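Local coordinates for protein ArtJ (PDB 2PVU) that binds arginine, lysine and histidine and probably delivers them to its cognate ATP-binding cassette transporter, Art(MP)2, at residues Asp112-Lys115 against Asp119-Asp122; Met228-Pro231 against Leu236-Lys239. One frame throughout, in Å; residues are numbered along the deposited sequence.

Interaction 1 (Asp112-Lys115 against Asp119-Asp122); sequences DERK and DFSD. With LYS (lysine), chain E; SO4 (sulfate ion), chain D.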
ATOM      1  N   ASP A 112     -13.993   5.649  -1.114  1.00 22.87           N
ATOM      2  CA  ASP A 112     -15.270   5.774  -1.803  1.00 24.97           C
ATOM      3  C   ASP A 112     -15.083   6.139  -3.255  1.00 23.22           C
ATOM      4  O   ASP A 112     -15.796   5.643  -4.137  1.00 23.00           O
ATOM      5  CB  ASP A 112     -16.144   6.820  -1.101  1.00 25.57           C
ATOM      6  CG  ASP A 112     -16.834   6.261   0.140  1.00 30.84           C
ATOM      7  OD1 ASP A 112     -16.813   5.017   0.344  1.00 33.72           O
ATOM      8  OD2 ASP A 112     -17.429   7.069   0.893  1.00 35.36           O
ATOM      9  N   GLU A 113     -14.130   7.012  -3.509  1.00 23.26           N
ATOM     10  CA  GLU A 113     -13.875   7.429  -4.877  1.00 24.40           C
ATOM     11  C   GLU A 113     -13.393   6.273  -5.732  1.00 23.36           C
ATOM     12  O   GLU A 113     -13.831   6.127  -6.851  1.00 23.18           O
ATOM     13  CB  GLU A 113     -12.841   8.545  -4.929  1.00 27.19           C
ATOM     14  CG  GLU A 113     -12.759   9.144  -6.332  1.00 32.19           C
ATOM     15  CD  GLU A 113     -11.347   9.403  -6.734  1.00 41.91           C
ATOM     16  OE1 GLU A 113     -11.022  10.612  -6.813  1.00 47.35           O
ATOM     17  OE2 GLU A 113     -10.568   8.416  -6.945  1.00 43.70           O
ATOM     18  N   ARG A 114     -12.472   5.454  -5.210  1.00 22.30           N
ATOM     19  CA  ARG A 114     -12.038   4.269  -5.946  1.00 22.13           C
ATOM     20  C   ARG A 114     -13.137   3.232  -6.160  1.00 22.35           C
ATOM     21  O   ARG A 114     -13.119   2.542  -7.170  1.00 21.82           O
ATOM     22  CB  ARG A 114     -10.837   3.630  -5.276  1.00 21.86           C
ATOM     23  CG  ARG A 114      -9.563   4.431  -5.536  1.00 24.53           C
ATOM     24  CD  ARG A 114      -8.474   4.008  -4.556  1.00 21.30           C
ATOM     25  NE  ARG A 114      -7.200   4.744  -4.756  1.00 21.23           N
ATOM     26  CZ  ARG A 114      -6.127   4.604  -3.978  1.00 29.22           C
ATOM     27  NH1 ARG A 114      -6.164   3.802  -2.918  1.00 26.56           N
ATOM     28  NH2 ARG A 114      -5.002   5.274  -4.248  1.00 24.90           N
ATOM     29  N   LYS A 115     -14.070   3.115  -5.218  1.00 21.95           N
ATOM     30  CA  LYS A 115     -15.199   2.174  -5.379  1.00 24.50           C
ATOM     31  C   LYS A 115     -16.120   2.601  -6.536  1.00 24.87           C
ATOM     32  O   LYS A 115     -16.966   1.814  -7.006  1.00 26.12           O
ATOM     33  CB  LYS A 115     -16.012   2.069  -4.071  1.00 24.27           C
ATOM     34  CG  LYS A 115     -15.316   1.282  -2.978  1.00 26.96           C
ATOM     35  CD  LYS A 115     -15.838   1.729  -1.620  1.00 33.19           C
ATOM     36  CE  LYS A 115     -16.757   0.774  -0.990  1.00 39.09           C
ATOM     37  NZ  LYS A 115     -16.720   1.015   0.475  1.00 42.68           N
ATOM     38  N   ASP A 119     -13.915  -2.628  -7.706  1.00 22.81           N
ATOM     39  CA  ASP A 119     -14.453  -3.347  -6.542  1.00 24.40           C
ATOM     40  C   ASP A 119     -13.297  -3.712  -5.633  1.00 24.30           C
ATOM     41  O   ASP A 119     -12.167  -3.897  -6.115  1.00 24.93           O
ATOM     42  CB  ASP A 119     -15.155  -4.628  -6.995  1.00 24.69           C
ATOM     43  CG  ASP A 119     -16.531  -4.375  -7.552  1.00 28.34           C
ATOM     44  OD1 ASP A 119     -17.114  -3.287  -7.347  1.00 32.35           O
ATOM     45  OD2 ASP A 119     -17.040  -5.294  -8.202  1.00 30.90           O
ATOM     46  N   PHE A 120     -13.565  -3.821  -4.331  1.00 23.97           N
ATOM     47  CA  PHE A 120     -12.550  -4.239  -3.347  1.00 21.85           C
ATOM     48  C   PHE A 120     -12.977  -5.464  -2.587  1.00 22.08           C
ATOM     49  O   PHE A 120     -14.198  -5.678  -2.365  1.00 21.84           O
ATOM     50  CB  PHE A 120     -12.301  -3.124  -2.310  1.00 23.19           C
ATOM     51  CG  PHE A 120     -11.549  -1.912  -2.869  1.00 21.78           C
ATOM     52  CD1 PHE A 120     -10.171  -1.913  -2.902  1.00 19.87           C
ATOM     53  CD2 PHE A 120     -12.224  -0.826  -3.385  1.00 24.02           C
ATOM     54  CE1 PHE A 120      -9.430  -0.811  -3.398  1.00 20.85           C
ATOM     55  CE2 PHE A 120     -11.491   0.290  -3.894  1.00 22.07           C
ATOM     56  CZ  PHE A 120     -10.118   0.285  -3.916  1.00 24.21           C
ATOM     57  N   SER A 121     -11.981  -6.249  -2.155  1.00 21.37           N
ATOM     58  CA  SER A 121     -12.204  -7.296  -1.168  1.00 21.61           C
ATOM     59  C   SER A 121     -12.577  -6.660   0.190  1.00 22.35           C
ATOM     60  O   SER A 121     -12.450  -5.417   0.368  1.00 21.60           O
ATOM     61  CB  SER A 121     -10.917  -8.147  -1.007  1.00 20.73           C
ATOM     62  OG  SER A 121      -9.905  -7.441  -0.275  1.00 21.64           O
ATOM     63  N   ASP A 122     -13.028  -7.494   1.137  1.00 21.19           N
ATOM     64  CA  ASP A 122     -13.070  -7.098   2.546  1.00 21.39           C
ATOM     65  C   ASP A 122     -11.679  -6.621   2.988  1.00 21.54           C
ATOM     66  O   ASP A 122     -10.668  -7.048   2.426  1.00 21.32           O
ATOM     67  CB  ASP A 122     -13.518  -8.268   3.427  1.00 22.57           C
ATOM     68  CG  ASP A 122     -14.911  -8.738   3.088  1.00 24.42           C
ATOM     69  OD1 ASP A 122     -15.800  -7.880   2.890  1.00 25.87           O
ATOM     70  OD2 ASP A 122     -15.131  -9.966   3.051  1.00 23.00           O
TER
HETATM   71  N   LYS E 301      -2.333   3.048   0.681  1.00 18.22           N
HETATM   72  CA  LYS E 301      -2.063   4.263  -0.158  1.00 18.47           C
HETATM   73  C   LYS E 301      -3.057   4.304  -1.327  1.00 18.55           C
HETATM   74  O   LYS E 301      -3.107   5.279  -2.062  1.00 18.43           O
HETATM   75  CB  LYS E 301      -0.642   4.223  -0.708  1.00 17.63           C
HETATM   76  CG  LYS E 301      -0.390   2.959  -1.566  1.00 18.32           C
HETATM   77  CD  LYS E 301       0.821   3.147  -2.505  1.00 16.58           C
HETATM   78  CE  LYS E 301       1.356   1.786  -2.922  1.00 21.26           C
HETATM   79  NZ  LYS E 301       2.450   1.929  -4.025  1.00 22.20           N
HETATM   80  OXT LYS E 301      -3.817   3.339  -1.562  1.00 18.05           O
HETATM   81  S   SO4 D 254     -12.386   9.632  -1.086  1.00 57.68           S
HETATM   82  O1  SO4 D 254     -11.169   9.844  -1.886  1.00 55.34           O
HETATM   83  O2  SO4 D 254     -13.168  10.878  -1.086  1.00 58.53           O
HETATM   84  O3  SO4 D 254     -12.067   9.313   0.310  1.00 56.13           O
HETATM   85  O4  SO4 D 254     -13.192   8.570  -1.662  1.00 54.83           O
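Arg114 leans on Phe120 with the root of its side chain and grips the bound lysine with its tip. Its CB lies in the plane of the Phe120 ring, at the edge, 3.7 Å from CE2. With CG anti to the carbonyl carbon (chi1 -75°) the chain runs extended from there to NE, and on the way Arg114 CD passes 4.1 Å from Phe120 CZ. At the far end the guanidinium meets the ligand carboxylate edge-on, the carboxylate carbon lying in the guanidinium plane. Arg114 NH1 donates to OXT of the lysine at 2.7 Å, nearly straight at 169°, and Arg114 NH2 to its O at 2.9 Å. This pair of hydrogen bonds to the alpha-carboxylate is the arrangement by which family 3 solute-binding proteins commonly hold amino acids, in the cleft between two lobes. NH1 also donates to Thr109 O, so the hydrogen bonds hold the guanidinium against rotation. An alanine here would leave the ligand carboxylate without its charged mate and both its oxygens without these donors, and would probably weaken binding. Lys115 comes to the same ring edge beside Arg114, crossing Phe120 at about a right angle, with CG 3.8 Å from CD2. Ile108 and Ile110 also touch the Phe120 side chain, while Lys232 ties the two segments together, bonding to Lys115 O and the Asp119 carboxylate. At the start of the short helix a sulfate, probably from the crystallisation liquor, accepts a hydrogen bond from Glu113 N to its O4 at 2.6 Å.

Interaction 2 (Met228-Pro231 against Leu236-Lys239); sequences MIFP and LKAK
Strand residue Phe230 and Lys237, in the first turn of the next helix, approach to 7.1 Å between their CA atoms, and no hydrogen bond joins the two segments. The contact is a strand-to-helix packing in the alpha/beta fold of a family 3 solute-binding protein: the chain leaves strand 224-231, turns through a short loop and lays helix 237-249 back against it. Phe230 bridges the two. Its CG stands anti to the carbonyl carbon (chi1 -57°), which carries the ring across to the helix start. There Lys237 CA sits over one ring face, offset toward the rim, in a CH-pi contact 4.1 Å from the centroid and 19° off the normal. Lys237 CB follows along the same side of the ring, 4.1 Å from CE2. Leu236 crosses the ring at about a right angle and touches it by CB alone, 3.8 Å from Phe230 CE1. Met103 and Val240 also pack on the Phe230 side chain. Beyond CB, Lys237 runs extended and bends only at chi4 (43°), where its NZ forms a salt bridge with Asp241 OD2.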
ATOM      1  N   MET A 228      -7.760  -5.946  -1.453  1.00 20.97           N
ATOM      2  CA  MET A 228      -7.386  -6.415  -2.792  1.00 20.55           C
ATOM      3  C   MET A 228      -8.373  -5.718  -3.726  1.00 22.23           C
ATOM      4  O   MET A 228      -9.449  -5.351  -3.293  1.00 22.58           O
ATOM      5  CB  MET A 228      -7.483  -7.940  -2.834  1.00 21.80           C
ATOM      6  CG  MET A 228      -6.235  -8.571  -2.172  1.00 21.21           C
ATOM      7  SD  MET A 228      -6.493 -10.286  -1.777  1.00 22.05           S
ATOM      8  CE  MET A 228      -7.354 -10.215  -0.219  1.00 24.15           C
ATOM      9  N   ILE A 229      -7.992  -5.471  -4.973  1.00 22.18           N
ATOM     10  CA  ILE A 229      -8.820  -4.660  -5.880  1.00 21.45           C
ATOM     11  C   ILE A 229      -9.107  -5.424  -7.177  1.00 22.12           C
ATOM     12  O   ILE A 229      -8.338  -6.296  -7.575  1.00 21.63           O
ATOM     13  CB  ILE A 229      -8.112  -3.330  -6.172  1.00 21.95           C
ATOM     14  CG1 ILE A 229      -9.030  -2.351  -6.918  1.00 21.74           C
ATOM     15  CG2 ILE A 229      -6.834  -3.575  -7.024  1.00 20.48           C
ATOM     16  CD1 ILE A 229      -8.436  -0.965  -7.052  1.00 24.62           C
ATOM     17  N   PHE A 230     -10.249  -5.132  -7.798  1.00 21.47           N
ATOM     18  CA  PHE A 230     -10.740  -5.900  -8.959  1.00 21.99           C
ATOM     19  C   PHE A 230     -11.371  -4.934  -9.919  1.00 22.55           C
ATOM     20  O   PHE A 230     -11.884  -3.897  -9.491  1.00 22.90           O
ATOM     21  CB  PHE A 230     -11.853  -6.889  -8.536  1.00 21.95           C
ATOM     22  CG  PHE A 230     -11.429  -7.865  -7.460  1.00 21.37           C
ATOM     23  CD1 PHE A 230     -10.720  -9.023  -7.790  1.00 20.31           C
ATOM     24  CD2 PHE A 230     -11.700  -7.593  -6.146  1.00 21.25           C
ATOM     25  CE1 PHE A 230     -10.294  -9.950  -6.777  1.00 20.29           C
ATOM     26  CE2 PHE A 230     -11.287  -8.492  -5.118  1.00 22.52           C
ATOM     27  CZ  PHE A 230     -10.575  -9.644  -5.432  1.00 20.07           C
ATOM     28  N   PRO A 231     -11.409  -5.310 -11.215  1.00 22.52           N
ATOM     29  CA  PRO A 231     -12.270  -4.546 -12.097  1.00 23.61           C
ATOM     30  C   PRO A 231     -13.698  -4.647 -11.573  1.00 24.73           C
ATOM     31  O   PRO A 231     -14.090  -5.642 -10.945  1.00 23.78           O
ATOM     32  CB  PRO A 231     -12.178  -5.283 -13.437  1.00 23.52           C
ATOM     33  CG  PRO A 231     -10.812  -6.046 -13.384  1.00 22.66           C
ATOM     34  CD  PRO A 231     -10.698  -6.415 -11.894  1.00 22.18           C
ATOM     35  N   LEU A 236     -14.240 -12.695  -9.391  1.00 28.40           N
ATOM     36  CA  LEU A 236     -13.263 -13.210  -8.407  1.00 25.82           C
ATOM     37  C   LEU A 236     -13.498 -12.719  -6.974  1.00 25.25           C
ATOM     38  O   LEU A 236     -13.022 -13.347  -6.046  1.00 24.67           O
ATOM     39  CB  LEU A 236     -11.817 -12.845  -8.786  1.00 26.71           C
ATOM     40  CG  LEU A 236     -11.297 -13.381 -10.121  1.00 26.82           C
ATOM     41  CD1 LEU A 236      -9.902 -12.781 -10.440  1.00 24.85           C
ATOM     42  CD2 LEU A 236     -11.276 -14.921 -10.155  1.00 28.06           C
ATOM     43  N   LYS A 237     -14.219 -11.616  -6.787  1.00 25.42           N
ATOM     44  CA  LYS A 237     -14.293 -10.954  -5.464  1.00 25.81           C
ATOM     45  C   LYS A 237     -14.867 -11.898  -4.399  1.00 24.93           C
ATOM     46  O   LYS A 237     -14.339 -11.982  -3.290  1.00 25.51           O
ATOM     47  CB  LYS A 237     -15.204  -9.701  -5.536  1.00 26.73           C
ATOM     48  CG  LYS A 237     -15.354  -8.972  -4.181  1.00 26.21           C
ATOM     49  CD  LYS A 237     -16.184  -7.666  -4.282  1.00 29.07           C
ATOM     50  CE  LYS A 237     -16.834  -7.273  -2.879  1.00 33.32           C
ATOM     51  NZ  LYS A 237     -15.975  -7.394  -1.565  1.00 33.47           N
ATOM     52  N   ALA A 238     -15.946 -12.600  -4.742  1.00 23.66           N
ATOM     53  CA  ALA A 238     -16.616 -13.462  -3.766  1.00 22.65           C
ATOM     54  C   ALA A 238     -15.667 -14.576  -3.262  1.00 22.25           C
ATOM     55  O   ALA A 238     -15.601 -14.841  -2.062  1.00 22.85           O
ATOM     56  CB  ALA A 238     -17.965 -14.049  -4.344  1.00 23.23           C
ATOM     57  N   LYS A 239     -14.966 -15.227  -4.187  1.00 22.77           N
ATOM     58  CA  LYS A 239     -13.993 -16.281  -3.878  1.00 23.04           C
ATOM     59  C   LYS A 239     -12.842 -15.761  -3.030  1.00 22.33           C
ATOM     60  O   LYS A 239     -12.410 -16.419  -2.075  1.00 22.33           O
ATOM     61  CB  LYS A 239     -13.450 -16.913  -5.170  1.00 22.91           C
ATOM     62  CG  LYS A 239     -14.393 -17.973  -5.720  1.00 24.89           C
ATOM     63  CD  LYS A 239     -13.796 -18.669  -6.960  1.00 24.65           C
ATOM     64  CE  LYS A 239     -14.716 -19.742  -7.435  1.00 26.95           C
ATOM     65  NZ  LYS A 239     -14.153 -20.552  -8.595  1.00 31.27           N
TER

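Interactions 1 and 2 share one sheet, in which strand 118-120 runs antiparallel to strand 224-231; their centres lie 10 Å apart. A backbone bond from Phe230 N to Asp119 O, 2.8 Å long, joins the strands directly, and Lys237 NZ reaches Phe120 O at 2.6 Å, a probable hydrogen bond tying the helix start of interaction 2 to the strand of interaction 1. Each contact centres on a buried phenylalanine, but interaction 1 offers its ring edge to aliphatic carbons, whereas interaction 2 uses a face. The former, mostly buried, extends through a charged side chain into the ligand pocket; the latter, partly buried and farther from the chain's centre, joins its two segments through carbon atoms alone.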